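Local structure of ftsY (Mycoplasma mycoides, 1ZU5) at residues Ile235-Gly240 / Thr262-Thr267; Asn242-Ala247 / Glu278-Pro283; Asp142-Gly147 / Ala174-Val179. The protein serves as the SRP receptor FtsY, a protein of the SRP54 type that joins a helical bundle domain to a domain of the P-loop NTPase clan. All coordinates share one frame; numbering follows the deposited sequence.

Contact 1: Ile235-Gly240 / Thr262-Thr267; sequences IDATTG and TKMDST
This is a parallel strand-end contact: Asp236 and Thr262 form a beta bridge where the neighbouring strands 230-236 and 258-262 run out into loops, at the C-terminal ends of two inner strands of the sheet of the alpha/beta P-loop domain. The second loop carries Thr-Lys-Met-Asp, which matches the TKxD (G4) signature of such GTPase domains. Two backbone bonds close the ladder, Thr262 N to Ile235 O (2.8 Å) and Ala237 N to Thr262 O (2.8 Å). Beyond it the first chain turns into a 3-10 segment, and Asp236 closes an Asx turn there: Thr238 N reaches its OD1 from above the carboxylate plane, and Thr238 OG1 comes to the same oxygen, 2.7 Å away, from the same face. Lys263 bends at chi3 (-35°), which lays CE against Asp236 OD1, 3.2 Å away, while NZ makes a weak salt bridge to OD2 (3.3 Å). Ala237 CB fills the apolar side, near the sulfur of Met264, whose side chain also touches helices 6-28 and 272-279. On the outer side, Thr238 CG2 lies 3.4 Å from Ser266 CB, and a single water takes a bond from Lys263 NZ while donating to Thr238 OG1.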
loop_
_atom_site.group_PDB
_atom_site.type_symbol
_atom_site.label_atom_id
_atom_site.label_comp_id
_atom_site.label_asym_id
_atom_site.label_seq_id
_atom_site.Cartn_x
_atom_site.Cartn_y
_atom_site.Cartn_z
ATOM N N ILE A 235 -0.276 3.134 -4.062
ATOM C CA ILE A 235 -0.676 2.393 -5.286
ATOM C C ILE A 235 -2.205 2.244 -5.259
ATOM O O ILE A 235 -2.779 1.715 -4.266
ATOM C CB ILE A 235 -0.046 1.013 -5.391
ATOM C CG1 ILE A 235 1.461 1.112 -5.297
ATOM C CG2 ILE A 235 -0.464 0.307 -6.674
ATOM C CD1 ILE A 235 2.158 -0.244 -5.381
ATOM N N ASP A 236 -2.846 2.744 -6.329
ATOM C CA ASP A 236 -4.278 2.711 -6.476
ATOM C C ASP A 236 -4.665 1.339 -6.987
ATOM O O ASP A 236 -4.258 0.953 -8.086
ATOM C CB ASP A 236 -4.699 3.809 -7.445
ATOM C CG ASP A 236 -6.190 3.781 -7.785
ATOM O OD1 ASP A 236 -6.905 2.796 -7.483
ATOM O OD2 ASP A 236 -6.632 4.755 -8.417
ATOM N N ALA A 237 -5.439 0.587 -6.199
ATOM C CA ALA A 237 -5.739 -0.821 -6.551
ATOM C C ALA A 237 -6.505 -0.920 -7.852
ATOM O O ALA A 237 -6.403 -1.921 -8.537
ATOM C CB ALA A 237 -6.513 -1.542 -5.427
ATOM N N THR A 238 -7.260 0.111 -8.217
ATOM C CA THR A 238 -7.996 0.096 -9.497
ATOM C C THR A 238 -7.074 0.243 -10.723
ATOM O O THR A 238 -7.506 0.010 -11.849
ATOM C CB THR A 238 -9.196 1.119 -9.507
ATOM O OG1 THR A 238 -8.701 2.486 -9.500
ATOM C CG2 THR A 238 -10.096 0.880 -8.267
ATOM N N THR A 239 -5.792 0.580 -10.509
ATOM C CA THR A 239 -4.866 0.670 -11.626
ATOM C C THR A 239 -4.326 -0.726 -12.008
ATOM O O THR A 239 -3.706 -0.908 -13.053
ATOM C CB THR A 239 -3.744 1.741 -11.404
ATOM O OG1 THR A 239 -3.006 1.434 -10.229
ATOM C CG2 THR A 239 -4.314 3.114 -11.235
ATOM N N GLY A 240 -4.580 -1.713 -11.159
ATOM C CA GLY A 240 -4.263 -3.128 -11.452
ATOM C C GLY A 240 -2.785 -3.427 -11.615
ATOM O O GLY A 240 -1.936 -2.741 -11.032
ATOM N N THR A 262 -4.459 1.797 -1.984
ATOM C CA THR A 262 -5.697 2.513 -1.818
ATOM C C THR A 262 -6.762 1.918 -2.728
ATOM O O THR A 262 -6.428 1.186 -3.688
ATOM C CB THR A 262 -5.500 3.998 -2.160
ATOM O OG1 THR A 262 -5.293 4.129 -3.564
ATOM C CG2 THR A 262 -4.284 4.569 -1.450
ATOM N N LYS A 263 -8.040 2.210 -2.383
ATOM C CA LYS A 263 -9.245 1.923 -3.186
ATOM C C LYS A 263 -9.435 0.449 -3.397
ATOM O O LYS A 263 -9.944 0.009 -4.432
ATOM C CB LYS A 263 -9.223 2.685 -4.516
ATOM C CG LYS A 263 -8.744 4.179 -4.301
ATOM C CD LYS A 263 -9.319 5.160 -5.297
ATOM C CE LYS A 263 -9.473 4.510 -6.630
ATOM N NZ LYS A 263 -9.799 5.484 -7.673
ATOM N N MET A 264 -9.013 -0.333 -2.414
ATOM C CA MET A 264 -9.137 -1.781 -2.524
ATOM C C MET A 264 -10.611 -2.195 -2.658
ATOM O O MET A 264 -10.921 -3.126 -3.365
ATOM C CB MET A 264 -8.429 -2.475 -1.368
ATOM C CG MET A 264 -8.452 -3.973 -1.487
ATOM S SD MET A 264 -7.267 -4.700 -2.639
ATOM C CE MET A 264 -8.325 -5.969 -3.387
ATOM N N ASP A 265 -11.523 -1.466 -2.026
ATOM C CA ASP A 265 -12.965 -1.730 -2.164
ATOM C C ASP A 265 -13.532 -1.496 -3.557
ATOM O O ASP A 265 -14.664 -1.917 -3.842
ATOM C CB ASP A 265 -13.758 -0.887 -1.174
ATOM C CG ASP A 265 -13.459 0.570 -1.298
ATOM O OD1 ASP A 265 -12.257 0.916 -1.315
ATOM O OD2 ASP A 265 -14.410 1.385 -1.343
ATOM N N SER A 266 -12.764 -0.825 -4.414
ATOM C CA SER A 266 -13.234 -0.452 -5.760
ATOM C C SER A 266 -12.723 -1.417 -6.816
ATOM O O SER A 266 -13.024 -1.259 -8.009
ATOM C CB SER A 266 -12.799 0.966 -6.129
ATOM O OG SER A 266 -13.257 1.876 -5.170
ATOM N N THR A 267 -11.950 -2.412 -6.382
ATOM C CA THR A 267 -11.434 -3.366 -7.339
ATOM C C THR A 267 -12.010 -4.761 -7.188
ATOM O O THR A 267 -12.199 -5.259 -6.084
ATOM C CB THR A 267 -9.867 -3.402 -7.330
ATOM O OG1 THR A 267 -9.411 -4.043 -8.524
ATOM C CG2 THR A 267 -9.307 -4.141 -6.137
HETATM O O HOH W 1 -10.756 4.195 -9.861
#

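Contact 2: Asn242-Ala247 / Glu278-Pro283; sequences NGVIQA and ELLNIP
No ring or other flat side chain takes part where Val244, Ile245 and Ala247 meet Leu279 and Leu280; the nearest thing to a flat group is the backbone carbonyl of Val244, whose O lies 3.7 Å from Leu280 CD1. Everything else is aliphatic packing in the alpha/beta P-loop fold, between helix 240-253 and the C-terminal end of helix 272-279 with the residue that follows. Helix 240-253 crosses over from strand 230-236 to strand 258-262, and helix 272-279 leads from there to strand 284-288, so these are connecting helices of successive beta-alpha-beta units.

Val244 is the hub. Its CG1 stands anti to the backbone N (chi1 172°) and thereby points at both leucines. Leu279 crosses it at about a right angle, with CD1 3.7 Å from Val244 CG1. Leu280 comes in obliquely, and its CD1 is modelled 3.2 Å from the same methyl, a distance too short to be taken literally at this resolution. Leu279 CD1 touches both Val244 CG1 and, at 3.8 Å, Ile245 CG1 on the more open side. Leu280 is turned differently: with chi2 at 82° its CD1 swings aside to Val244, leaving CD2 to continue the chain inward.

That inner end reaches the sheet, since Leu280 and Ala247 both pack on Leu233 of strand 230-236. The chain then leaves helical geometry at Asn281, with positive phi, and heads for strand 284-288. On the side facing the sheet, Leu280 CD2 sits 4.1 Å from Ala247 CB.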
loop_
_atom_site.group_PDB
_atom_site.type_symbol
_atom_site.label_atom_id
_atom_site.label_comp_id
_atom_site.label_asym_id
_atom_site.label_seq_id
_atom_site.Cartn_x
_atom_site.Cartn_y
_atom_site.Cartn_z
ATOM N N ASN A 242 -0.923 -3.063 -14.177
ATOM C CA ASN A 242 -0.210 -1.982 -14.855
ATOM C C ASN A 242 0.250 -0.856 -13.933
ATOM O O ASN A 242 1.374 -0.367 -14.053
ATOM C CB ASN A 242 -1.032 -1.467 -16.027
ATOM C CG ASN A 242 -1.098 -2.484 -17.172
ATOM O OD1 ASN A 242 -0.097 -2.779 -17.823
ATOM N ND2 ASN A 242 -2.262 -3.045 -17.384
ATOM N N GLY A 243 -0.597 -0.460 -12.988
ATOM C CA GLY A 243 -0.207 0.529 -12.003
ATOM C C GLY A 243 0.859 0.025 -11.035
ATOM O O GLY A 243 1.641 0.841 -10.481
ATOM N N VAL A 244 0.891 -1.296 -10.811
ATOM C CA VAL A 244 1.917 -1.928 -9.988
ATOM C C VAL A 244 3.279 -1.897 -10.715
ATOM O O VAL A 244 4.314 -1.566 -10.102
ATOM C CB VAL A 244 1.556 -3.399 -9.630
ATOM C CG1 VAL A 244 2.750 -4.084 -8.931
ATOM C CG2 VAL A 244 0.280 -3.479 -8.734
ATOM N N ILE A 245 3.262 -2.267 -12.003
ATOM C CA ILE A 245 4.404 -2.143 -12.907
ATOM C C ILE A 245 4.938 -0.721 -12.928
ATOM O O ILE A 245 6.122 -0.494 -12.722
ATOM C CB ILE A 245 4.063 -2.631 -14.326
ATOM C CG1 ILE A 245 3.670 -4.116 -14.284
ATOM C CG2 ILE A 245 5.254 -2.419 -15.288
ATOM C CD1 ILE A 245 3.221 -4.718 -15.660
ATOM N N GLN A 246 4.074 0.261 -13.115
ATOM C CA GLN A 246 4.512 1.634 -12.970
ATOM C C GLN A 246 5.065 1.961 -11.566
ATOM O O GLN A 246 6.016 2.728 -11.390
ATOM C CB GLN A 246 3.341 2.552 -13.287
ATOM C CG GLN A 246 3.658 3.973 -13.121
ATOM C CD GLN A 246 2.441 4.815 -13.231
ATOM O OE1 GLN A 246 1.573 4.798 -12.341
ATOM N NE2 GLN A 246 2.350 5.582 -14.328
ATOM N N ALA A 247 4.446 1.430 -10.540
ATOM C CA ALA A 247 4.931 1.706 -9.199
ATOM C C ALA A 247 6.392 1.205 -9.006
ATOM O O ALA A 247 7.147 1.794 -8.230
ATOM C CB ALA A 247 3.980 1.090 -8.192
ATOM N N GLU A 278 5.275 -9.861 -5.683
ATOM C CA GLU A 278 6.077 -10.313 -6.793
ATOM C C GLU A 278 6.882 -9.186 -7.442
ATOM O O GLU A 278 8.041 -9.341 -7.641
ATOM C CB GLU A 278 5.185 -10.972 -7.840
ATOM C CG GLU A 278 5.965 -11.687 -8.951
ATOM C CD GLU A 278 7.001 -12.636 -8.412
ATOM O OE1 GLU A 278 6.669 -13.431 -7.519
ATOM O OE2 GLU A 278 8.159 -12.584 -8.878
ATOM N N LEU A 279 6.286 -8.052 -7.775
ATOM C CA LEU A 279 6.971 -7.162 -8.699
ATOM C C LEU A 279 7.785 -6.152 -7.959
ATOM O O LEU A 279 8.757 -5.663 -8.474
ATOM C CB LEU A 279 5.984 -6.480 -9.637
ATOM C CG LEU A 279 4.978 -7.362 -10.397
ATOM C CD1 LEU A 279 4.164 -6.509 -11.349
ATOM C CD2 LEU A 279 5.749 -8.394 -11.170
ATOM N N LEU A 280 7.398 -5.860 -6.724
ATOM C CA LEU A 280 8.113 -4.870 -5.931
ATOM C C LEU A 280 8.801 -5.456 -4.708
ATOM O O LEU A 280 9.769 -4.918 -4.234
ATOM C CB LEU A 280 7.172 -3.735 -5.503
ATOM C CG LEU A 280 6.526 -2.837 -6.565
ATOM C CD1 LEU A 280 5.333 -3.513 -7.126
ATOM C CD2 LEU A 280 6.044 -1.618 -5.898
ATOM N N ASN A 281 8.279 -6.542 -4.168
ATOM C CA ASN A 281 8.811 -7.137 -2.948
ATOM C C ASN A 281 8.940 -6.096 -1.898
ATOM O O ASN A 281 9.983 -5.993 -1.287
ATOM C CB ASN A 281 10.175 -7.784 -3.189
ATOM C CG ASN A 281 10.579 -8.727 -2.075
ATOM O OD1 ASN A 281 9.739 -9.241 -1.313
ATOM N ND2 ASN A 281 11.885 -8.957 -1.960
ATOM N N ILE A 282 7.882 -5.308 -1.719
ATOM C CA ILE A 282 7.786 -4.300 -0.666
ATOM C C ILE A 282 6.460 -4.596 0.049
ATOM O O ILE A 282 5.425 -4.816 -0.615
ATOM C CB ILE A 282 7.780 -2.842 -1.191
ATOM C CG1 ILE A 282 9.138 -2.497 -1.773
ATOM C CG2 ILE A 282 7.521 -1.851 -0.068
ATOM C CD1 ILE A 282 9.059 -1.425 -2.847
ATOM N N PRO A 283 6.520 -4.703 1.397
ATOM C CA PRO A 283 5.356 -5.054 2.154
ATOM C C PRO A 283 4.277 -3.975 2.055
ATOM O O PRO A 283 4.599 -2.784 2.080
ATOM C CB PRO A 283 5.916 -5.192 3.580
ATOM C CG PRO A 283 7.137 -4.416 3.606
ATOM C CD PRO A 283 7.720 -4.602 2.262
#

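Contact 3: Asp142-Gly147 / Ala174-Val179; sequences DTFRAG and ADPASV. Unlike the reference sequence in segment 142-147: Arg145 (reference Ser).
Ala174 meets Thr143 first, through its carbonyl: Thr143 OG1 donates to Ala174 O at 2.5 Å, a short distance whose exact value is doubtful. The hydroxyl approaches tilted 31° from the carbonyl plane. Thr143 holds it there by setting OG1 between its own backbone N and carbonyl carbon (chi1 55°), which also carries OG1 over the middle of the Phe144 ring, 4.1 Å above its plane.

Asp175 comes next and turns its side chain away from the first segment. It is the N-cap of helix 176-189, its OD1 accepting from Ala177 N at 2.8 Å from above the carboxylate plane; the same oxygen has a second partner in Lys215.

Pro176, the first residue of that helix, lies against both turn residues. Its CD is 3.3 Å from Thr143 OG1 and 3.7 Å from Phe144 CE1, and the proline crosses the phenylalanine side chain at about a right angle while meeting the ring obliquely. Behind it Pro176 rests on Glu212 and Met216 of helix 206-220.

One helical turn on, Val179 completes the contact, its CG2 meeting Thr143 CG2 tip to tip at 3.7 Å.

The other side is a type I turn, Asp142 to Arg145, whose deposited sequence, Asp-Thr-Phe-Arg, matches the DTFR (G2) motif of SRP-type GTPases; its Arg145 differs from the reference sequence. Within the turn Arg145 places NH1 on the syn lone pair of Asp142 OD2 (3.3 Å).

The chemistry is thus divided. One hydroxyl-to-carbonyl bond ties the turn to the residues leading into the helix, apolar carbons flank that bond, and the charged groups of Asp142 and Arg145 pair with each other on the turn instead of reaching across.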
loop_
_atom_site.group_PDB
_atom_site.type_symbol
_atom_site.label_atom_id
_atom_site.label_comp_id
_atom_site.label_asym_id
_atom_site.label_seq_id
_atom_site.Cartn_x
_atom_site.Cartn_y
_atom_site.Cartn_z
ATOM N N ASP A 142 5.189 19.049 -2.039
ATOM C CA ASP A 142 4.944 18.892 -3.471
ATOM C C ASP A 142 4.570 20.268 -4.097
ATOM O O ASP A 142 3.509 20.442 -4.733
ATOM C CB ASP A 142 3.835 17.903 -3.655
ATOM C CG ASP A 142 3.818 17.260 -5.024
ATOM O OD1 ASP A 142 4.772 17.365 -5.823
ATOM O OD2 ASP A 142 2.825 16.567 -5.290
ATOM N N THR A 143 5.472 21.235 -3.944
ATOM C CA THR A 143 5.193 22.638 -4.287
ATOM C C THR A 143 5.032 22.927 -5.785
ATOM O O THR A 143 4.540 23.946 -6.148
ATOM C CB THR A 143 6.270 23.568 -3.692
ATOM O OG1 THR A 143 7.554 23.127 -4.128
ATOM C CG2 THR A 143 6.252 23.526 -2.139
ATOM N N PHE A 144 5.425 22.005 -6.645
ATOM C CA PHE A 144 5.393 22.223 -8.088
ATOM C C PHE A 144 4.164 21.647 -8.694
ATOM O O PHE A 144 4.003 21.741 -9.907
ATOM C CB PHE A 144 6.637 21.603 -8.789
ATOM C CG PHE A 144 7.929 22.262 -8.394
ATOM C CD1 PHE A 144 9.052 21.511 -8.086
ATOM C CD2 PHE A 144 8.005 23.652 -8.281
ATOM C CE1 PHE A 144 10.241 22.146 -7.691
ATOM C CE2 PHE A 144 9.173 24.272 -7.879
ATOM C CZ PHE A 144 10.292 23.509 -7.593
ATOM N N ARG A 145 3.336 21.015 -7.858
ATOM C CA ARG A 145 2.051 20.476 -8.256
ATOM C C ARG A 145 0.952 21.444 -7.881
ATOM O O ARG A 145 0.622 21.594 -6.727
ATOM C CB ARG A 145 1.815 19.140 -7.583
ATOM C CG ARG A 145 0.791 18.257 -8.257
ATOM C CD ARG A 145 0.774 16.886 -7.572
ATOM N NE ARG A 145 0.738 15.817 -8.570
ATOM C CZ ARG A 145 1.690 14.909 -8.803
ATOM N NH1 ARG A 145 2.815 14.852 -8.091
ATOM N NH2 ARG A 145 1.483 14.021 -9.769
ATOM N N ALA A 146 0.401 22.123 -8.880
ATOM C CA ALA A 146 -0.786 22.958 -8.702
ATOM C C ALA A 146 -1.934 22.256 -7.927
ATOM O O ALA A 146 -2.390 21.184 -8.290
ATOM C CB ALA A 146 -1.270 23.480 -10.094
ATOM N N GLY A 147 -2.373 22.864 -6.834
ATOM C CA GLY A 147 -3.478 22.320 -6.038
ATOM C C GLY A 147 -3.122 21.424 -4.857
ATOM O O GLY A 147 -3.977 21.208 -3.963
ATOM N N ALA A 174 9.496 28.504 -2.470
ATOM C CA ALA A 174 8.586 27.403 -2.755
ATOM C C ALA A 174 9.335 26.186 -3.272
ATOM O O ALA A 174 8.759 25.355 -3.961
ATOM C CB ALA A 174 7.517 27.827 -3.739
ATOM N N ASP A 175 10.627 26.096 -2.957
ATOM C CA ASP A 175 11.440 24.885 -3.136
ATOM C C ASP A 175 10.851 23.851 -2.151
ATOM O O ASP A 175 10.526 24.194 -1.015
ATOM C CB ASP A 175 12.930 25.238 -2.853
ATOM C CG ASP A 175 13.922 24.004 -2.836
ATOM O OD1 ASP A 175 13.577 22.774 -2.969
ATOM O OD2 ASP A 175 15.125 24.315 -2.676
ATOM N N PRO A 176 10.639 22.606 -2.613
ATOM C CA PRO A 176 10.292 21.475 -1.748
ATOM C C PRO A 176 11.208 21.358 -0.535
ATOM O O PRO A 176 10.730 21.324 0.590
ATOM C CB PRO A 176 10.519 20.281 -2.651
ATOM C CG PRO A 176 10.233 20.781 -3.962
ATOM C CD PRO A 176 10.710 22.184 -4.023
ATOM N N ALA A 177 12.512 21.315 -0.774
ATOM C CA ALA A 177 13.502 21.202 0.296
ATOM C C ALA A 177 13.362 22.299 1.327
ATOM O O ALA A 177 13.554 22.070 2.500
ATOM C CB ALA A 177 14.954 21.154 -0.284
ATOM N N SER A 178 12.997 23.491 0.912
ATOM C CA SER A 178 12.762 24.564 1.893
ATOM C C SER A 178 11.563 24.299 2.819
ATOM O O SER A 178 11.666 24.501 4.000
ATOM C CB SER A 178 12.688 25.935 1.205
ATOM O OG SER A 178 11.684 26.755 1.812
ATOM N N VAL A 179 10.432 23.835 2.293
ATOM C CA VAL A 179 9.311 23.410 3.143
ATOM C C VAL A 179 9.725 22.289 4.141
ATOM O O VAL A 179 9.368 22.336 5.300
ATOM C CB VAL A 179 8.054 22.943 2.299
ATOM C CG1 VAL A 179 6.867 22.563 3.224
ATOM C CG2 VAL A 179 7.642 23.999 1.220
#

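All three contacts belong to the P-loop domain and its central sheet, but they fall into two regions. Contact 3 comes first along the chain and closes before the others open; it joins the loop after strand 136-140 to the start of helix 176-189, which follows the outermost strand 164-168. Contacts 1 and 2 interleave, their segments alternating around strands 230-236 and 258-262, and their centres are 13 Å apart. They touch directly: Ile235 CD1 lies 3.6 Å from Ala247 CB, so Ile235 of strand 230-236 packs its CD1 on both Ala247 and Leu280 of contact 2. Contact 3 is centred 27 Å from each of them, so the sheet links it to the other pair without direct touch.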